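Local coordinates for guanylate kinase (Coxiella burnetii, PDB 3TR0), which catalyses transfer of a phosphate from ATP to GMP, giving ADP and GDP, and probably serves in the recycling of GMP, at residues K6-A18 with I112-P126. Residues are numbered along the deposited sequence; the frame is centred on the assembly and turned at random.
With SO4 (sulfate ion), chain B.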
loop_
_atom_site.group_PDB
_atom_site.type_symbol
_atom_site.label_atom_id
_atom_site.label_comp_id
_atom_site.label_asym_id
_atom_site.label_seq_id
_atom_site.Cartn_x
_atom_site.Cartn_y
_atom_site.Cartn_z
ATOM N N LYS A 6 -6.979 -4.551 -13.539
ATOM C CA LYS A 6 -7.535 -5.385 -12.483
ATOM C C LYS A 6 -8.086 -4.450 -11.419
ATOM O O LYS A 6 -7.498 -4.279 -10.349
ATOM C CB LYS A 6 -6.498 -6.333 -11.886
ATOM C CG LYS A 6 -7.111 -7.366 -10.949
ATOM C CD LYS A 6 -6.161 -8.513 -10.667
ATOM C CE LYS A 6 -6.782 -9.530 -9.719
ATOM N NZ LYS A 6 -7.008 -8.964 -8.365
ATOM N N ALA A 7 -9.216 -3.835 -11.741
ATOM C CA ALA A 7 -9.791 -2.780 -10.923
ATOM C C ALA A 7 -10.271 -3.312 -9.583
ATOM O O ALA A 7 -10.627 -4.480 -9.457
ATOM C CB ALA A 7 -10.939 -2.107 -11.673
ATOM N N ASN A 8 -10.290 -2.438 -8.585
ATOM C CA ASN A 8 -10.639 -2.841 -7.235
ATOM C C ASN A 8 -11.649 -1.867 -6.649
ATOM O O ASN A 8 -11.879 -0.788 -7.202
ATOM C CB ASN A 8 -9.375 -2.882 -6.367
ATOM C CG ASN A 8 -9.517 -3.790 -5.156
ATOM O OD1 ASN A 8 -10.601 -4.278 -4.850
ATOM N ND2 ASN A 8 -8.411 -4.019 -4.463
ATOM N N LEU A 9 -12.259 -2.260 -5.539
ATOM C CA LEU A 9 -13.121 -1.370 -4.777
ATOM C C LEU A 9 -12.344 -0.796 -3.596
ATOM O O LEU A 9 -11.641 -1.518 -2.901
ATOM C CB LEU A 9 -14.342 -2.129 -4.263
ATOM C CG LEU A 9 -15.200 -2.833 -5.318
ATOM C CD1 LEU A 9 -16.356 -3.560 -4.648
ATOM C CD2 LEU A 9 -15.714 -1.832 -6.341
ATOM N N PHE A 10 -12.480 0.505 -3.378
ATOM C CA PHE A 10 -11.835 1.161 -2.257
ATOM C C PHE A 10 -12.896 1.769 -1.366
ATOM O O PHE A 10 -13.529 2.757 -1.734
ATOM C CB PHE A 10 -10.863 2.233 -2.749
ATOM C CG PHE A 10 -9.672 1.674 -3.473
ATOM C CD1 PHE A 10 -8.534 1.310 -2.778
ATOM C CD2 PHE A 10 -9.702 1.487 -4.846
ATOM C CE1 PHE A 10 -7.438 0.790 -3.441
ATOM C CE2 PHE A 10 -8.612 0.968 -5.510
ATOM C CZ PHE A 10 -7.479 0.613 -4.806
ATOM N N ILE A 11 -13.096 1.156 -0.202
ATOM C CA ILE A 11 -14.132 1.580 0.731
ATOM C C ILE A 11 -13.576 2.687 1.608
ATOM O O ILE A 11 -12.505 2.540 2.187
ATOM C CB ILE A 11 -14.578 0.409 1.628
ATOM C CG1 ILE A 11 -15.111 -0.747 0.775
ATOM C CG2 ILE A 11 -15.636 0.863 2.625
ATOM C CD1 ILE A 11 -15.124 -2.079 1.493
ATOM N N ILE A 12 -14.303 3.797 1.697
ATOM C CA ILE A 12 -13.915 4.896 2.568
ATOM C C ILE A 12 -15.007 5.120 3.601
ATOM O O ILE A 12 -16.145 5.431 3.243
ATOM C CB ILE A 12 -13.752 6.203 1.787
ATOM C CG1 ILE A 12 -12.978 5.967 0.491
ATOM C CG2 ILE A 12 -13.059 7.242 2.646
ATOM C CD1 ILE A 12 -11.539 5.582 0.712
ATOM N N SER A 13 -14.670 4.962 4.878
ATOM C CA SER A 13 -15.648 5.166 5.950
ATOM C C SER A 13 -15.133 6.160 6.977
ATOM O O SER A 13 -13.927 6.285 7.182
ATOM C CB SER A 13 -15.998 3.842 6.633
ATOM O OG SER A 13 -16.459 2.881 5.697
ATOM N N ALA A 14 -16.057 6.872 7.619
ATOM C CA ALA A 14 -15.697 7.864 8.619
ATOM C C ALA A 14 -16.946 8.355 9.340
ATOM O O ALA A 14 -18.049 8.283 8.798
ATOM C CB ALA A 14 -14.969 9.033 7.971
ATOM N N PRO A 15 -16.778 8.844 10.573
ATOM C CA PRO A 15 -17.929 9.427 11.264
ATOM C C PRO A 15 -18.354 10.700 10.542
ATOM O O PRO A 15 -17.523 11.326 9.884
ATOM C CB PRO A 15 -17.376 9.747 12.658
ATOM C CG PRO A 15 -15.893 9.875 12.465
ATOM C CD PRO A 15 -15.556 8.868 11.398
ATOM N N SER A 16 -19.627 11.064 10.641
ATOM C CA SER A 16 -20.092 12.311 10.050
ATOM C C SER A 16 -19.298 13.474 10.634
ATOM O O SER A 16 -19.030 13.510 11.834
ATOM C CB SER A 16 -21.594 12.504 10.296
ATOM O OG SER A 16 -22.348 11.489 9.653
ATOM N N GLY A 17 -18.904 14.409 9.777
ATOM C CA GLY A 17 -18.150 15.571 10.213
ATOM C C GLY A 17 -16.643 15.390 10.152
ATOM O O GLY A 17 -15.893 16.252 10.608
ATOM N N ALA A 18 -16.192 14.272 9.592
ATOM C CA ALA A 18 -14.758 13.996 9.521
ATOM C C ALA A 18 -14.105 14.593 8.279
ATOM O O ALA A 18 -12.882 14.586 8.155
ATOM C CB ALA A 18 -14.495 12.496 9.591
ATOM N N ILE A 112 -19.525 -5.387 1.498
ATOM C CA ILE A 112 -18.606 -5.347 0.367
ATOM C C ILE A 112 -17.430 -6.310 0.555
ATOM O O ILE A 112 -17.036 -7.005 -0.381
ATOM C CB ILE A 112 -18.086 -3.921 0.119
ATOM C CG1 ILE A 112 -19.247 -2.986 -0.222
ATOM C CG2 ILE A 112 -17.065 -3.917 -1.007
ATOM C CD1 ILE A 112 -19.975 -3.361 -1.499
ATOM N N ARG A 113 -16.876 -6.355 1.764
ATOM C CA ARG A 113 -15.762 -7.264 2.048
ATOM C C ARG A 113 -16.134 -8.716 1.771
ATOM O O ARG A 113 -15.323 -9.486 1.256
ATOM C CB ARG A 113 -15.267 -7.117 3.488
ATOM C CG ARG A 113 -14.521 -5.828 3.759
ATOM C CD ARG A 113 -13.857 -5.831 5.130
ATOM N NE ARG A 113 -13.546 -4.471 5.554
ATOM C CZ ARG A 113 -14.286 -3.771 6.405
ATOM N NH1 ARG A 113 -15.369 -4.318 6.945
ATOM N NH2 ARG A 113 -13.941 -2.531 6.725
ATOM N N GLU A 114 -17.360 -9.088 2.122
ATOM C CA GLU A 114 -17.861 -10.430 1.850
ATOM C C GLU A 114 -17.990 -10.660 0.349
ATOM O O GLU A 114 -17.566 -11.688 -0.178
ATOM C CB GLU A 114 -19.225 -10.632 2.514
ATOM C CG GLU A 114 -19.186 -10.714 4.029
ATOM C CD GLU A 114 -19.146 -12.144 4.532
ATOM O OE1 GLU A 114 -19.678 -13.034 3.834
ATOM O OE2 GLU A 114 -18.581 -12.381 5.621
ATOM N N LEU A 115 -18.571 -9.679 -0.332
ATOM C CA LEU A 115 -18.943 -9.807 -1.735
ATOM C C LEU A 115 -17.767 -9.638 -2.701
ATOM O O LEU A 115 -17.783 -10.180 -3.808
ATOM C CB LEU A 115 -20.053 -8.800 -2.050
ATOM C CG LEU A 115 -20.622 -8.698 -3.462
ATOM C CD1 LEU A 115 -22.070 -8.240 -3.404
ATOM C CD2 LEU A 115 -19.784 -7.753 -4.312
ATOM N N PHE A 116 -16.753 -8.890 -2.282
ATOM C CA PHE A 116 -15.612 -8.598 -3.146
ATOM C C PHE A 116 -14.329 -8.575 -2.319
ATOM O O PHE A 116 -13.856 -7.513 -1.918
ATOM C CB PHE A 116 -15.822 -7.263 -3.871
ATOM C CG PHE A 116 -14.959 -7.087 -5.088
ATOM C CD1 PHE A 116 -15.286 -7.711 -6.281
ATOM C CD2 PHE A 116 -13.830 -6.288 -5.044
ATOM C CE1 PHE A 116 -14.492 -7.550 -7.406
ATOM C CE2 PHE A 116 -13.033 -6.122 -6.167
ATOM C CZ PHE A 116 -13.366 -6.753 -7.348
ATOM N N PRO A 117 -13.764 -9.764 -2.062
ATOM C CA PRO A 117 -12.622 -9.969 -1.162
ATOM C C PRO A 117 -11.406 -9.057 -1.387
ATOM O O PRO A 117 -10.807 -8.632 -0.402
ATOM C CB PRO A 117 -12.248 -11.446 -1.380
ATOM C CG PRO A 117 -13.028 -11.896 -2.583
ATOM C CD PRO A 117 -14.241 -11.029 -2.644
ATOM N N PRO A 118 -11.039 -8.767 -2.649
ATOM C CA PRO A 118 -9.845 -7.934 -2.852
ATOM C C PRO A 118 -10.023 -6.501 -2.355
ATOM O O PRO A 118 -9.035 -5.775 -2.259
ATOM C CB PRO A 118 -9.676 -7.930 -4.377
ATOM C CG PRO A 118 -10.421 -9.129 -4.851
ATOM C CD PRO A 118 -11.589 -9.244 -3.927
ATOM N N ALA A 119 -11.259 -6.102 -2.056
ATOM C CA ALA A 119 -11.537 -4.731 -1.630
ATOM C C ALA A 119 -10.659 -4.248 -0.467
ATOM O O ALA A 119 -10.420 -4.977 0.501
ATOM C CB ALA A 119 -13.011 -4.579 -1.275
ATOM N N LEU A 120 -10.186 -3.010 -0.573
ATOM C CA LEU A 120 -9.418 -2.388 0.499
ATOM C C LEU A 120 -10.291 -1.352 1.189
ATOM O O LEU A 120 -11.071 -0.659 0.537
ATOM C CB LEU A 120 -8.151 -1.725 -0.048
ATOM C CG LEU A 120 -7.046 -2.646 -0.580
ATOM C CD1 LEU A 120 -5.807 -1.833 -0.926
ATOM C CD2 LEU A 120 -6.710 -3.728 0.431
ATOM N N SER A 121 -10.174 -1.250 2.508
ATOM C CA SER A 121 -10.989 -0.299 3.248
ATOM C C SER A 121 -10.120 0.676 4.045
ATOM O O SER A 121 -9.098 0.291 4.620
ATOM C CB SER A 121 -12.001 -1.027 4.145
ATOM O OG SER A 121 -11.355 -1.863 5.087
ATOM N N ILE A 122 -10.529 1.943 4.043
ATOM C CA ILE A 122 -9.795 3.019 4.700
ATOM C C ILE A 122 -10.737 3.759 5.644
ATOM O O ILE A 122 -11.828 4.167 5.240
ATOM C CB ILE A 122 -9.283 4.045 3.669
ATOM C CG1 ILE A 122 -8.468 3.351 2.577
ATOM C CG2 ILE A 122 -8.493 5.155 4.357
ATOM C CD1 ILE A 122 -8.191 4.228 1.365
ATOM N N PHE A 123 -10.322 3.932 6.894
ATOM C CA PHE A 123 -11.125 4.676 7.856
ATOM C C PHE A 123 -10.510 6.046 8.109
ATOM O O PHE A 123 -9.334 6.154 8.451
ATOM C CB PHE A 123 -11.265 3.903 9.173
ATOM C CG PHE A 123 -12.443 4.339 10.004
ATOM C CD1 PHE A 123 -13.640 3.643 9.947
ATOM C CD2 PHE A 123 -12.359 5.453 10.819
ATOM C CE1 PHE A 123 -14.731 4.039 10.705
ATOM C CE2 PHE A 123 -13.447 5.858 11.574
ATOM C CZ PHE A 123 -14.634 5.151 11.511
ATOM N N ILE A 124 -11.304 7.098 7.933
ATOM C CA ILE A 124 -10.823 8.448 8.166
ATOM C C ILE A 124 -11.150 8.886 9.589
ATOM O O ILE A 124 -12.315 8.898 9.990
ATOM C CB ILE A 124 -11.456 9.456 7.184
ATOM C CG1 ILE A 124 -11.304 8.977 5.738
ATOM C CG2 ILE A 124 -10.840 10.833 7.367
ATOM C CD1 ILE A 124 -9.878 8.829 5.291
ATOM N N LEU A 125 -10.116 9.240 10.346
ATOM C CA LEU A 125 -10.279 9.681 11.726
ATOM C C LEU A 125 -10.181 11.193 11.822
ATOM O O LEU A 125 -9.360 11.809 11.147
ATOM C CB LEU A 125 -9.193 9.061 12.611
ATOM C CG LEU A 125 -9.187 7.540 12.735
ATOM C CD1 LEU A 125 -7.862 7.063 13.333
ATOM C CD2 LEU A 125 -10.363 7.082 13.571
ATOM N N PRO A 126 -11.020 11.802 12.674
ATOM C CA PRO A 126 -10.865 13.226 12.967
ATOM C C PRO A 126 -9.713 13.386 13.948
ATOM O O PRO A 126 -9.355 12.413 14.605
ATOM C CB PRO A 126 -12.189 13.580 13.653
ATOM C CG PRO A 126 -12.580 12.321 14.351
ATOM C CD PRO A 126 -12.114 11.190 13.447
HETATM S S SO4 B . -18.085 14.166 6.260
HETATM O O1 SO4 B . -18.236 14.000 4.819
HETATM O O2 SO4 B . -19.392 14.131 6.900
HETATM O O3 SO4 B . -17.255 13.085 6.806
HETATM O O4 SO4 B . -17.471 15.459 6.539
#
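Five backbone hydrogen bonds join Leu9, Ile11 and Ser13 to Leu120, Ile122 and Ile124, pairing strands 9-13 and 120-125 in parallel within the five-stranded sheet of a P-loop kinase. The shortest include Ile11 N to Leu120 O and Ile122 N to Ile11 O, both 2.8 Å; strand 99-103 pairs with the other edge of strand 9-13. At the start of the pair, Asn8 swings its amide across to the turn after helix 106-115: ND2 donates to Pro118 O (2.9 Å, 163° at the hydrogen), which lies in the amide plane although the donor stands above the carbonyl plane of Pro118. Glu187 is a second partner of ND2, while OD1 accepts from Leu9 N and meets the edge of the Phe116 ring, 3.3 Å from CE2. With CG anti to its backbone N (chi1 -161°), Phe116 brings its ring against Leu9, the two side chains crossing at a slant, with Leu9 CG 3.7 Å from Phe116 CD2. Ile11, on the face of Ser121, puts its CD1 against the CG2 branch of Ile112, which Leu9 CD1 also meets, tying the helix end to the strand. Phe10 and Ile12 lie on the other face beside Leu120 and Ile122, pointing the same way; Phe10, Leu120 and Ile122 touch helix 173-187. Past Ser13 the chain enters the P-loop, predicted to bind ATP, where Gly17 N and Ala18 N, the latter weakly, bind a sulfate that probably occupies a nucleotide phosphate site. At the entry to this loop, Ser13 O lies over one face of the Phe123 ring, and Pro15 CD is 3.7 Å from Phe123 CE2.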